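Local coordinates for glycosylation Associate Protein 3 (Streptococcus agalactiae serotype V, PDB 6OYC) that probably assists, as part of the Gap123 complex, the glycosylation and accessory Sec export of serine-rich cell-surface proteins, at residues P62-G67 / Y117-S122; F90-R93 / S97-F100; K137-T142 / S174-K179. One frame throughout, in Å; residues are numbered along the deposited sequence.

Contacts 1 and 2 share the four-stranded antiparallel sheet, since strand 118-125 of contact 1 lies beside strand 84-91 of contact 2; their centres are about 9 Å apart. Contact 1 is buried, a tyrosine reaching from that sheet to a loop carbonyl among aliphatic carbons. Contact 2 lies at the surface, where backbone hydrogen bonds hold an edge hairpin. Contact 3 is also a surface contact, but polar: a lysine, a glutamate and a tyrosine join the six-stranded sheet to the C-terminal part of the chain. Its Leu138 packs on Pro62 and Tyr119 of contact 1, whereas contacts 2 and 3 do not touch.

Contact 1: residues P62-G67 / Y117-S122; sequences PLLRKG and YTYTIS
With chi1 at 69°, the CG of Tyr119 sits between its backbone N and carbonyl carbon, and the phenol reaches from strand 118-125 into the interior of a two-sheet antiparallel beta domain, toward the loop that holds Pro62 and Leu64. Leu64 turns its CG anti to the carbonyl carbon (chi1 -58°), which lays the isobutyl group across the outer end of the phenol at roughly a right angle. The polar element is one hydrogen bond, from Tyr119 OH to Pro62 O at 2.7 Å. The carbonyl oxygen lies at the ring edge, near the ring plane, and the hydroxyl in turn lies in the carbonyl plane on a lone pair, with a C=O...O angle of 142°. The hydroxyl of a buried tyrosine is thus satisfied by the main chain. Across the segments the packing around this bond is aliphatic: Leu64 CD1 comes within 3.4 Å of Tyr119 CZ, and Leu64 CG is 3.7 Å from Tyr119 CE1. Leu138 of the other sheet touches both Pro62 and Tyr119, while Ile88 and Phe90 of the neighbouring strand 84-91 touch the tyrosine. The contact thus ties the loop before strand 69-78 to the interior between the sheets. The pyrrolidine ring adds a close approach of its own, with Pro62 CD 3.3 Å from Tyr119 OH.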
ATOM      1  N   PRO C  62      -5.359  12.213  -8.609  1.00 26.59           N
ATOM      2  CA  PRO C  62      -4.335  13.229  -8.854  1.00 27.59           C
ATOM      3  C   PRO C  62      -4.617  14.037 -10.107  1.00 29.94           C
ATOM      4  O   PRO C  62      -5.323  13.611 -11.029  1.00 29.72           O
ATOM      5  CB  PRO C  62      -3.055  12.402  -9.038  1.00 30.67           C
ATOM      6  CG  PRO C  62      -3.553  11.126  -9.696  1.00 31.66           C
ATOM      7  CD  PRO C  62      -4.938  10.875  -9.071  1.00 29.02           C
ATOM      8  N   LEU C  63      -4.001  15.207 -10.122  1.00 29.17           N
ATOM      9  CA  LEU C  63      -4.008  16.095 -11.276  1.00 31.71           C
ATOM     10  C   LEU C  63      -3.232  15.458 -12.421  1.00 31.32           C
ATOM     11  O   LEU C  63      -2.103  15.002 -12.230  1.00 38.48           O
ATOM     12  CB  LEU C  63      -3.384  17.425 -10.864  1.00 29.15           C
ATOM     13  CG  LEU C  63      -3.670  18.771 -11.505  1.00 37.45           C
ATOM     14  CD1 LEU C  63      -5.167  19.082 -11.535  1.00 34.40           C
ATOM     15  CD2 LEU C  63      -2.878  19.864 -10.752  1.00 29.35           C
ATOM     16  N   LEU C  64      -3.823  15.432 -13.613  1.00 29.76           N
ATOM     17  CA  LEU C  64      -3.203  14.812 -14.776  1.00 31.05           C
ATOM     18  C   LEU C  64      -2.869  15.871 -15.821  1.00 31.89           C
ATOM     19  O   LEU C  64      -3.368  17.001 -15.775  1.00 32.13           O
ATOM     20  CB  LEU C  64      -4.122  13.735 -15.375  1.00 31.28           C
ATOM     21  CG  LEU C  64      -4.531  12.590 -14.429  1.00 31.17           C
ATOM     22  CD1 LEU C  64      -5.346  11.518 -15.162  1.00 29.71           C
ATOM     23  CD2 LEU C  64      -3.310  11.958 -13.741  1.00 28.88           C
ATOM     24  N   ARG C  65      -2.009  15.508 -16.766  1.00 32.08           N
ATOM     25  CA  ARG C  65      -1.559  16.439 -17.802  1.00 36.12           C
ATOM     26  C   ARG C  65      -2.204  16.099 -19.147  1.00 34.95           C
ATOM     27  O   ARG C  65      -2.138  14.950 -19.604  1.00 31.47           O
ATOM     28  CB  ARG C  65      -0.025  16.430 -17.936  1.00 37.15           C
ATOM     29  CG  ARG C  65       0.766  16.479 -16.608  1.00 37.41           C
ATOM     30  CD  ARG C  65       0.265  17.600 -15.731  1.00 40.91           C
ATOM     31  NE  ARG C  65       1.250  18.081 -14.759  1.00 42.74           N
ATOM     32  CZ  ARG C  65       1.260  17.777 -13.456  1.00 47.38           C
ATOM     33  NH1 ARG C  65       0.338  16.951 -12.917  1.00 35.64           N
ATOM     34  NH2 ARG C  65       2.212  18.308 -12.686  1.00 40.73           N
ATOM     35  N   LYS C  66      -2.803  17.107 -19.789  1.00 33.12           N
ATOM     36  CA  LYS C  66      -3.460  16.897 -21.074  1.00 33.52           C
ATOM     37  C   LYS C  66      -2.467  16.382 -22.103  1.00 35.20           C
ATOM     38  O   LYS C  66      -1.409  16.979 -22.317  1.00 33.48           O
ATOM     39  CB  LYS C  66      -4.095  18.193 -21.575  1.00 36.25           C
ATOM     40  CG  LYS C  66      -5.184  18.802 -20.664  1.00 34.92           C
ATOM     41  CD  LYS C  66      -5.468  20.239 -21.103  1.00 34.97           C
ATOM     42  CE  LYS C  66      -6.357  20.983 -20.132  1.00 34.84           C
ATOM     43  NZ  LYS C  66      -7.697  21.150 -20.707  1.00 37.91           N
ATOM     44  N   GLY C  67      -2.803  15.261 -22.736  1.00 36.01           N
ATOM     45  CA  GLY C  67      -1.937  14.667 -23.731  1.00 34.42           C
ATOM     46  C   GLY C  67      -0.962  13.629 -23.213  1.00 35.49           C
ATOM     47  O   GLY C  67      -0.294  12.984 -24.022  1.00 36.14           O
ATOM     48  N   TYR C 117     -11.171  19.134 -17.971  1.00 30.74           N
ATOM     49  CA  TYR C 117     -10.850  19.972 -16.826  1.00 31.08           C
ATOM     50  C   TYR C 117     -10.711  19.145 -15.551  1.00 30.96           C
ATOM     51  O   TYR C 117      -9.713  19.264 -14.836  1.00 29.81           O
ATOM     52  CB  TYR C 117     -11.921  21.055 -16.623  1.00 30.27           C
ATOM     53  CG  TYR C 117     -11.483  22.100 -15.626  1.00 34.77           C
ATOM     54  CD1 TYR C 117     -10.379  22.920 -15.895  1.00 30.35           C
ATOM     55  CD2 TYR C 117     -12.132  22.242 -14.397  1.00 30.65           C
ATOM     56  CE1 TYR C 117      -9.935  23.860 -14.975  1.00 31.07           C
ATOM     57  CE2 TYR C 117     -11.707  23.213 -13.464  1.00 30.27           C
ATOM     58  CZ  TYR C 117     -10.609  24.020 -13.769  1.00 34.36           C
ATOM     59  OH  TYR C 117     -10.152  24.970 -12.879  1.00 32.45           O
ATOM     60  N   THR C 118     -11.698  18.304 -15.251  1.00 27.41           N
ATOM     61  CA  THR C 118     -11.622  17.345 -14.155  1.00 32.30           C
ATOM     62  C   THR C 118     -11.963  15.950 -14.672  1.00 31.93           C
ATOM     63  O   THR C 118     -12.340  15.767 -15.835  1.00 30.83           O
ATOM     64  CB  THR C 118     -12.576  17.712 -13.005  1.00 30.11           C
ATOM     65  OG1 THR C 118     -13.928  17.573 -13.451  1.00 29.97           O
ATOM     66  CG2 THR C 118     -12.332  19.136 -12.540  1.00 28.36           C
ATOM     67  N   TYR C 119     -11.853  14.955 -13.795  1.00 27.13           N
ATOM     68  CA  TYR C 119     -12.275  13.613 -14.176  1.00 29.02           C
ATOM     69  C   TYR C 119     -12.717  12.842 -12.938  1.00 28.04           C
ATOM     70  O   TYR C 119     -12.395  13.195 -11.804  1.00 27.94           O
ATOM     71  CB  TYR C 119     -11.166  12.860 -14.950  1.00 27.24           C
ATOM     72  CG  TYR C 119      -9.935  12.470 -14.142  1.00 28.31           C
ATOM     73  CD1 TYR C 119      -8.984  13.422 -13.760  1.00 28.26           C
ATOM     74  CD2 TYR C 119      -9.725  11.146 -13.750  1.00 29.27           C
ATOM     75  CE1 TYR C 119      -7.866  13.064 -13.016  1.00 28.01           C
ATOM     76  CE2 TYR C 119      -8.598  10.774 -13.003  1.00 29.72           C
ATOM     77  CZ  TYR C 119      -7.675  11.736 -12.643  1.00 27.29           C
ATOM     78  OH  TYR C 119      -6.568  11.374 -11.913  1.00 25.68           O
ATOM     79  N   THR C 120     -13.495  11.800 -13.169  1.00 27.44           N
ATOM     80  CA  THR C 120     -13.934  10.903 -12.114  1.00 29.13           C
ATOM     81  C   THR C 120     -13.638   9.479 -12.545  1.00 29.85           C
ATOM     82  O   THR C 120     -13.520   9.185 -13.731  1.00 31.24           O
ATOM     83  CB  THR C 120     -15.437  11.019 -11.832  1.00 28.22           C
ATOM     84  OG1 THR C 120     -16.148  10.587 -12.994  1.00 30.86           O
ATOM     85  CG2 THR C 120     -15.847  12.463 -11.468  1.00 24.67           C
ATOM     86  N   ILE C 121     -13.557   8.579 -11.574  1.00 32.64           N
ATOM     87  CA  ILE C 121     -13.455   7.152 -11.860  1.00 30.76           C
ATOM     88  C   ILE C 121     -14.518   6.451 -11.036  1.00 31.93           C
ATOM     89  O   ILE C 121     -14.638   6.710  -9.837  1.00 31.79           O
ATOM     90  CB  ILE C 121     -12.053   6.595 -11.548  1.00 27.98           C
ATOM     91  CG1 ILE C 121     -10.995   7.328 -12.381  1.00 30.07           C
ATOM     92  CG2 ILE C 121     -12.022   5.130 -11.832  1.00 28.26           C
ATOM     93  CD1 ILE C 121      -9.544   6.999 -12.003  1.00 28.87           C
ATOM     94  N   SER C 122     -15.297   5.582 -11.680  1.00 33.74           N
ATOM     95  CA  SER C 122     -16.423   4.914 -11.043  1.00 32.19           C
ATOM     96  C   SER C 122     -16.289   3.407 -11.163  1.00 36.10           C
ATOM     97  O   SER C 122     -16.023   2.882 -12.250  1.00 33.83           O
ATOM     98  CB  SER C 122     -17.750   5.357 -11.658  1.00 32.39           C
ATOM     99  OG  SER C 122     -18.039   6.686 -11.305  1.00 32.79           O
TER

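Contact 2: residues F90-R93 / S97-F100; sequences FYNR and SVGF
The rings of Phe90 and Tyr91 both meet the backbone of 97-100 obliquely, neither squarely face-on nor edge-on. Phe90 CD2 lies 3.7 Å from Gly99 O, and Tyr91 CD2 lies 3.7 Å from Ser97 N. The two rings lie on opposite faces of the sheet, Phe90 reaching Pro113 and Ala116 and Tyr91 packing on Thr118 and Thr120. The third flat group is the Asn92 amide: Val98 CG1 lies above its plane, nearer the nitrogen, 3.9 Å from Asn92 ND2. Asn92 CB is equally close to the same methyl. The oxygen of this amide turns to the connecting loop, where OD1 accepts from Phe94 N, an Asx turn, and also from Glu96 N.

Two backbone hydrogen bonds join the strands of the beta hairpin at this end. Phe90 N donates to Gly99 O at 2.9 Å in a nearly straight bond, with 175° at the hydrogen. Val98 N donates to Phe90 O at 2.8 Å, but comes from 38° above the carbonyl plane. Phe90 O also receives a CA-H...O contact from Ser97 CA at 3.3 Å, so one oxygen is approached by two successive residues. Tyr91 and Ser97 then form a non-hydrogen-bonded antiparallel pair, and Ser97 OG bonds to Glu89 OE2.

Strand 97-103 is outermost in the four-stranded sheet within this chain. Strand 84-91 separates it from strand 118-125, which Tyr91 grips through backbone bonds to Tyr117 and Thr118.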
ATOM      1  N   PHE C  90     -14.370  12.222 -18.269  1.00 27.69           N
ATOM      2  CA  PHE C  90     -13.745  13.532 -18.284  1.00 30.31           C
ATOM      3  C   PHE C  90     -14.801  14.626 -18.420  1.00 33.78           C
ATOM      4  O   PHE C  90     -15.825  14.448 -19.097  1.00 32.97           O
ATOM      5  CB  PHE C  90     -12.703  13.611 -19.410  1.00 28.11           C
ATOM      6  CG  PHE C  90     -11.775  12.402 -19.449  1.00 28.53           C
ATOM      7  CD1 PHE C  90     -10.803  12.217 -18.473  1.00 28.91           C
ATOM      8  CD2 PHE C  90     -11.910  11.433 -20.432  1.00 30.45           C
ATOM      9  CE1 PHE C  90      -9.957  11.085 -18.492  1.00 30.13           C
ATOM     10  CE2 PHE C  90     -11.069  10.304 -20.461  1.00 32.82           C
ATOM     11  CZ  PHE C  90     -10.097  10.135 -19.486  1.00 31.41           C
ATOM     12  N   TYR C  91     -14.554  15.755 -17.754  1.00 30.65           N
ATOM     13  CA  TYR C  91     -15.518  16.841 -17.663  1.00 31.69           C
ATOM     14  C   TYR C  91     -14.803  18.150 -17.939  1.00 34.09           C
ATOM     15  O   TYR C  91     -13.676  18.366 -17.472  1.00 33.72           O
ATOM     16  CB  TYR C  91     -16.209  16.896 -16.279  1.00 31.16           C
ATOM     17  CG  TYR C  91     -17.023  15.652 -15.967  1.00 36.58           C
ATOM     18  CD1 TYR C  91     -16.427  14.531 -15.387  1.00 29.60           C
ATOM     19  CD2 TYR C  91     -18.388  15.592 -16.270  1.00 33.87           C
ATOM     20  CE1 TYR C  91     -17.159  13.389 -15.113  1.00 32.20           C
ATOM     21  CE2 TYR C  91     -19.127  14.463 -15.994  1.00 34.63           C
ATOM     22  CZ  TYR C  91     -18.510  13.360 -15.424  1.00 35.15           C
ATOM     23  OH  TYR C  91     -19.250  12.240 -15.146  1.00 35.09           O
ATOM     24  N   ASN C  92     -15.443  19.007 -18.724  1.00 30.45           N
ATOM     25  CA  ASN C  92     -14.877  20.320 -18.961  1.00 33.67           C
ATOM     26  C   ASN C  92     -15.183  21.202 -17.756  1.00 34.62           C
ATOM     27  O   ASN C  92     -15.757  20.767 -16.751  1.00 33.40           O
ATOM     28  CB  ASN C  92     -15.392  20.907 -20.271  1.00 31.14           C
ATOM     29  CG  ASN C  92     -16.886  21.147 -20.261  1.00 35.97           C
ATOM     30  OD1 ASN C  92     -17.548  21.149 -19.207  1.00 33.24           O
ATOM     31  ND2 ASN C  92     -17.437  21.344 -21.454  1.00 35.60           N
ATOM     32  N   ARG C  93     -14.817  22.470 -17.869  1.00 32.87           N
ATOM     33  CA  ARG C  93     -14.940  23.403 -16.763  1.00 35.81           C
ATOM     34  C   ARG C  93     -16.388  23.824 -16.527  1.00 35.92           C
ATOM     35  O   ARG C  93     -16.677  24.451 -15.505  1.00 37.05           O
ATOM     36  CB  ARG C  93     -13.981  24.583 -17.032  1.00 33.44           C
ATOM     37  CG  ARG C  93     -14.430  25.986 -16.746  1.00 40.24           C
ATOM     38  CD  ARG C  93     -13.308  27.001 -17.014  1.00 39.06           C
ATOM     39  NE  ARG C  93     -11.972  26.682 -16.480  1.00 36.69           N
ATOM     40  CZ  ARG C  93     -10.892  26.487 -17.237  1.00 37.33           C
ATOM     41  NH1 ARG C  93     -10.989  26.518 -18.565  1.00 35.46           N
ATOM     42  NH2 ARG C  93      -9.710  26.234 -16.680  1.00 37.46           N
ATOM     43  N   SER C  97     -19.713  16.311 -19.643  1.00 34.46           N
ATOM     44  CA  SER C  97     -18.886  15.173 -20.008  1.00 33.60           C
ATOM     45  C   SER C  97     -18.268  15.439 -21.373  1.00 32.77           C
ATOM     46  O   SER C  97     -18.959  15.869 -22.294  1.00 38.22           O
ATOM     47  CB  SER C  97     -19.720  13.886 -20.022  1.00 32.70           C
ATOM     48  OG  SER C  97     -18.928  12.772 -20.461  1.00 33.59           O
ATOM     49  N   VAL C  98     -16.952  15.244 -21.496  1.00 32.82           N
ATOM     50  CA  VAL C  98     -16.287  15.393 -22.784  1.00 33.33           C
ATOM     51  C   VAL C  98     -15.599  14.110 -23.227  1.00 31.54           C
ATOM     52  O   VAL C  98     -14.900  14.106 -24.237  1.00 34.43           O
ATOM     53  CB  VAL C  98     -15.302  16.582 -22.792  1.00 34.74           C
ATOM     54  CG1 VAL C  98     -16.074  17.887 -22.632  1.00 32.96           C
ATOM     55  CG2 VAL C  98     -14.211  16.425 -21.718  1.00 31.28           C
ATOM     56  N   GLY C  99     -15.810  13.017 -22.512  1.00 30.97           N
ATOM     57  CA  GLY C  99     -15.369  11.715 -22.964  1.00 31.96           C
ATOM     58  C   GLY C  99     -15.405  10.716 -21.831  1.00 33.80           C
ATOM     59  O   GLY C  99     -15.573  11.069 -20.660  1.00 29.59           O
ATOM     60  N   PHE C 100     -15.248   9.441 -22.200  1.00 31.41           N
ATOM     61  CA  PHE C 100     -15.015   8.411 -21.198  1.00 32.25           C
ATOM     62  C   PHE C 100     -14.339   7.209 -21.841  1.00 32.30           C
ATOM     63  O   PHE C 100     -14.272   7.091 -23.065  1.00 34.14           O
ATOM     64  CB  PHE C 100     -16.312   8.019 -20.479  1.00 32.64           C
ATOM     65  CG  PHE C 100     -17.160   7.012 -21.216  1.00 31.24           C
ATOM     66  CD1 PHE C 100     -18.103   7.424 -22.151  1.00 32.96           C
ATOM     67  CD2 PHE C 100     -17.054   5.661 -20.935  1.00 34.16           C
ATOM     68  CE1 PHE C 100     -18.907   6.492 -22.815  1.00 32.67           C
ATOM     69  CE2 PHE C 100     -17.854   4.721 -21.593  1.00 34.29           C
ATOM     70  CZ  PHE C 100     -18.780   5.133 -22.528  1.00 31.80           C
TER

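Contact 3: residues K137-T142 / S174-K179; sequences KLEEVT and SVYINK
Tyr176 OH meets both Lys137 and Glu139, two residues apart on strand 130-140, and bonds to each. It donates to Glu139 OE1 at 2.7 Å and accepts from Lys137 NZ at 3.1 Å. The contact bridges two parts of the fold: strand 130-140 belongs to an antiparallel beta domain, whereas Tyr176 lies in a loop after helix 171-174, within the C-terminal portion built on a parallel sheet with helices. OE1 lies at the edge of the phenol, near the ring plane, but the hydroxyl reaches it from 44° out of the carboxylate plane. The planes of ring and carboxylate are turned 51° against each other. Lys137 NZ approaches the ring obliquely, 3.8 Å from Tyr176 CE1, and both strand side chains run head-on against the direction of the tyrosine. Val175 also reaches the lysine, its CG1 being 4.1 Å from Lys137 NZ.

A salt bridge closes the group, from Lys137 NZ to Glu139 OE2 at 3.6 Å. The positive charge near the carboxylate would be expected to favour its ionised form. Lys137 reaches this place fully extended, with CG anti to the backbone N (chi1 -173°). In the next shell, Ile4 on strand 4-7 touches Lys137, Glu139 and Tyr176 alike. Farther out, backbone bonds of Lys137 to Ser73 and of Glu139 to Ser71 fix the strand against its neighbour 69-78. Strand 4-7 also supplies a polar partner, Tyr6, whose OH makes a weak hydrogen bond with Lys137 NZ.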
ATOM      1  N   LYS C 137      -4.993   1.282  -9.537  1.00 32.81           N
ATOM      2  CA  LYS C 137      -3.677   1.894  -9.679  1.00 33.53           C
ATOM      3  C   LYS C 137      -3.650   2.746 -10.941  1.00 35.61           C
ATOM      4  O   LYS C 137      -3.911   2.250 -12.046  1.00 37.41           O
ATOM      5  CB  LYS C 137      -2.568   0.839  -9.718  1.00 36.45           C
ATOM      6  CG  LYS C 137      -1.151   1.400  -9.697  1.00 37.39           C
ATOM      7  CD  LYS C 137      -0.140   0.265  -9.571  1.00 42.88           C
ATOM      8  CE  LYS C 137       1.272   0.739  -9.795  1.00 50.49           C
ATOM      9  NZ  LYS C 137       2.214  -0.408  -9.954  1.00 55.48           N
ATOM     10  N   LEU C 138      -3.324   4.021 -10.768  1.00 30.28           N
ATOM     11  CA  LEU C 138      -3.242   4.987 -11.851  1.00 35.42           C
ATOM     12  C   LEU C 138      -1.816   5.530 -11.910  1.00 35.51           C
ATOM     13  O   LEU C 138      -1.324   6.096 -10.924  1.00 35.30           O
ATOM     14  CB  LEU C 138      -4.251   6.116 -11.620  1.00 34.36           C
ATOM     15  CG  LEU C 138      -4.256   7.294 -12.583  1.00 34.71           C
ATOM     16  CD1 LEU C 138      -4.700   6.812 -13.965  1.00 34.77           C
ATOM     17  CD2 LEU C 138      -5.193   8.371 -12.053  1.00 32.60           C
ATOM     18  N   GLU C 139      -1.157   5.365 -13.057  1.00 32.68           N
ATOM     19  CA  GLU C 139       0.225   5.797 -13.205  1.00 37.92           C
ATOM     20  C   GLU C 139       0.471   6.266 -14.632  1.00 36.83           C
ATOM     21  O   GLU C 139      -0.154   5.784 -15.582  1.00 34.81           O
ATOM     22  CB  GLU C 139       1.197   4.665 -12.868  1.00 40.54           C
ATOM     23  CG  GLU C 139       0.805   3.371 -13.549  1.00 41.15           C
ATOM     24  CD  GLU C 139       1.722   2.214 -13.200  1.00 50.80           C
ATOM     25  OE1 GLU C 139       2.944   2.456 -13.051  1.00 50.01           O
ATOM     26  OE2 GLU C 139       1.215   1.071 -13.075  1.00 55.64           O
ATOM     27  N   GLU C 140       1.414   7.185 -14.781  1.00 38.15           N
ATOM     28  CA  GLU C 140       1.799   7.574 -16.126  1.00 42.93           C
ATOM     29  C   GLU C 140       2.688   6.503 -16.737  1.00 42.46           C
ATOM     30  O   GLU C 140       3.352   5.737 -16.037  1.00 43.33           O
ATOM     31  CB  GLU C 140       2.492   8.938 -16.150  1.00 39.04           C
ATOM     32  CG  GLU C 140       3.719   9.059 -15.310  1.00 48.66           C
ATOM     33  CD  GLU C 140       4.273  10.477 -15.322  1.00 53.70           C
ATOM     34  OE1 GLU C 140       4.435  11.051 -14.224  1.00 52.00           O
ATOM     35  OE2 GLU C 140       4.520  11.018 -16.429  1.00 55.94           O
ATOM     36  N   VAL C 141       2.647   6.432 -18.056  1.00 41.67           N
ATOM     37  CA  VAL C 141       3.340   5.403 -18.809  1.00 46.54           C
ATOM     38  C   VAL C 141       4.694   5.958 -19.230  1.00 56.60           C
ATOM     39  O   VAL C 141       4.767   6.981 -19.923  1.00 57.19           O
ATOM     40  CB  VAL C 141       2.514   4.971 -20.026  1.00 41.91           C
ATOM     41  CG1 VAL C 141       3.275   3.955 -20.832  1.00 48.49           C
ATOM     42  CG2 VAL C 141       1.183   4.413 -19.567  1.00 38.20           C
ATOM     43  N   THR C 142       5.760   5.294 -18.791  1.00 60.44           N
ATOM     44  CA  THR C 142       7.135   5.684 -19.106  1.00 73.18           C
ATOM     45  C   THR C 142       8.039   4.452 -19.159  1.00 79.09           C
ATOM     46  O   THR C 142       8.173   3.727 -18.167  1.00 88.85           O
ATOM     47  CB  THR C 142       7.708   6.680 -18.066  1.00 72.29           C
ATOM     48  OG1 THR C 142       7.504   6.167 -16.742  1.00 86.25           O
ATOM     49  CG2 THR C 142       7.054   8.060 -18.195  1.00 65.28           C
ATOM     50  N   SER C 174       8.392  -2.322  -4.385  1.00 57.37           N
ATOM     51  CA  SER C 174       9.108  -3.491  -4.884  1.00 59.32           C
ATOM     52  C   SER C 174       8.899  -3.651  -6.379  1.00 61.57           C
ATOM     53  O   SER C 174       9.817  -4.029  -7.111  1.00 58.05           O
ATOM     54  CB  SER C 174       8.661  -4.748  -4.135  1.00 59.37           C
ATOM     55  OG  SER C 174       7.320  -5.101  -4.442  1.00 60.36           O
ATOM     56  N   VAL C 175       7.710  -3.310  -6.850  1.00 65.16           N
ATOM     57  CA  VAL C 175       7.334  -3.362  -8.256  1.00 65.96           C
ATOM     58  C   VAL C 175       8.281  -2.510  -9.100  1.00 68.99           C
ATOM     59  O   VAL C 175       8.290  -2.625 -10.329  1.00 66.96           O
ATOM     60  CB  VAL C 175       5.866  -2.922  -8.382  1.00 71.46           C
ATOM     61  CG1 VAL C 175       5.337  -3.049  -9.797  1.00 73.98           C
ATOM     62  CG2 VAL C 175       4.982  -3.734  -7.404  1.00 73.89           C
ATOM     63  N   TYR C 176       9.095  -1.667  -8.447  1.00 71.30           N
ATOM     64  CA  TYR C 176       9.924  -0.681  -9.137  1.00 72.04           C
ATOM     65  C   TYR C 176      11.415  -0.868  -8.868  1.00 79.17           C
ATOM     66  O   TYR C 176      12.122  -1.489  -9.670  1.00 88.95           O
ATOM     67  CB  TYR C 176       9.480   0.743  -8.747  1.00 73.09           C
ATOM     68  CG  TYR C 176       8.089   1.045  -9.260  1.00 66.52           C
ATOM     69  CD1 TYR C 176       6.959   0.613  -8.569  1.00 65.92           C
ATOM     70  CD2 TYR C 176       7.904   1.693 -10.471  1.00 64.94           C
ATOM     71  CE1 TYR C 176       5.675   0.849  -9.061  1.00 64.23           C
ATOM     72  CE2 TYR C 176       6.631   1.932 -10.969  1.00 64.11           C
ATOM     73  CZ  TYR C 176       5.521   1.507 -10.260  1.00 61.51           C
ATOM     74  OH  TYR C 176       4.258   1.735 -10.746  1.00 63.77           O
ATOM     75  N   ILE C 177      11.891  -0.352  -7.733  1.00 80.63           N
ATOM     76  CA  ILE C 177      13.306  -0.311  -7.353  1.00 86.64           C
ATOM     77  C   ILE C 177      14.050   0.626  -8.300  1.00 96.07           C
ATOM     78  O   ILE C 177      15.043   0.245  -8.931  1.00 98.61           O
ATOM     79  CB  ILE C 177      13.941  -1.716  -7.317  1.00 82.76           C
ATOM     80  CG1 ILE C 177      13.077  -2.648  -6.482  1.00 76.82           C
ATOM     81  CG2 ILE C 177      15.333  -1.670  -6.686  1.00 87.64           C
ATOM     82  CD1 ILE C 177      12.946  -2.189  -5.046  1.00 69.14           C
ATOM     83  N   ASN C 178      13.567   1.865  -8.397  1.00100.15           N
ATOM     84  CA  ASN C 178      14.218   2.950  -9.132  1.00105.00           C
ATOM     85  C   ASN C 178      14.280   4.208  -8.269  1.00101.88           C
ATOM     86  O   ASN C 178      13.891   5.296  -8.700  1.00101.59           O
ATOM     87  CB  ASN C 178      13.485   3.260 -10.445  1.00109.11           C
ATOM     88  CG  ASN C 178      13.352   2.048 -11.360  1.00123.79           C
ATOM     89  OD1 ASN C 178      14.184   1.139 -11.342  1.00114.26           O
ATOM     90  ND2 ASN C 178      12.301   2.041 -12.176  1.00117.75           N
ATOM     91  N   LYS C 179      14.772   4.078  -7.015  1.00 97.83           N
ATOM     92  CA  LYS C 179      14.595   5.153  -6.022  1.00 97.26           C
ATOM     93  C   LYS C 179      15.687   5.083  -4.952  1.00 99.32           C
ATOM     94  O   LYS C 179      15.425   4.623  -3.845  1.00103.28           O
ATOM     95  CB  LYS C 179      13.223   5.060  -5.338  1.00 93.28           C
ATOM     96  CG  LYS C 179      12.005   5.111  -6.258  1.00 97.84           C
ATOM     97  CD  LYS C 179      10.720   4.549  -5.618  1.00 88.44           C
ATOM     98  CE  LYS C 179      10.938   3.201  -4.929  1.00 76.32           C
ATOM     99  NZ  LYS C 179      11.569   2.187  -5.830  1.00 80.05           N
TER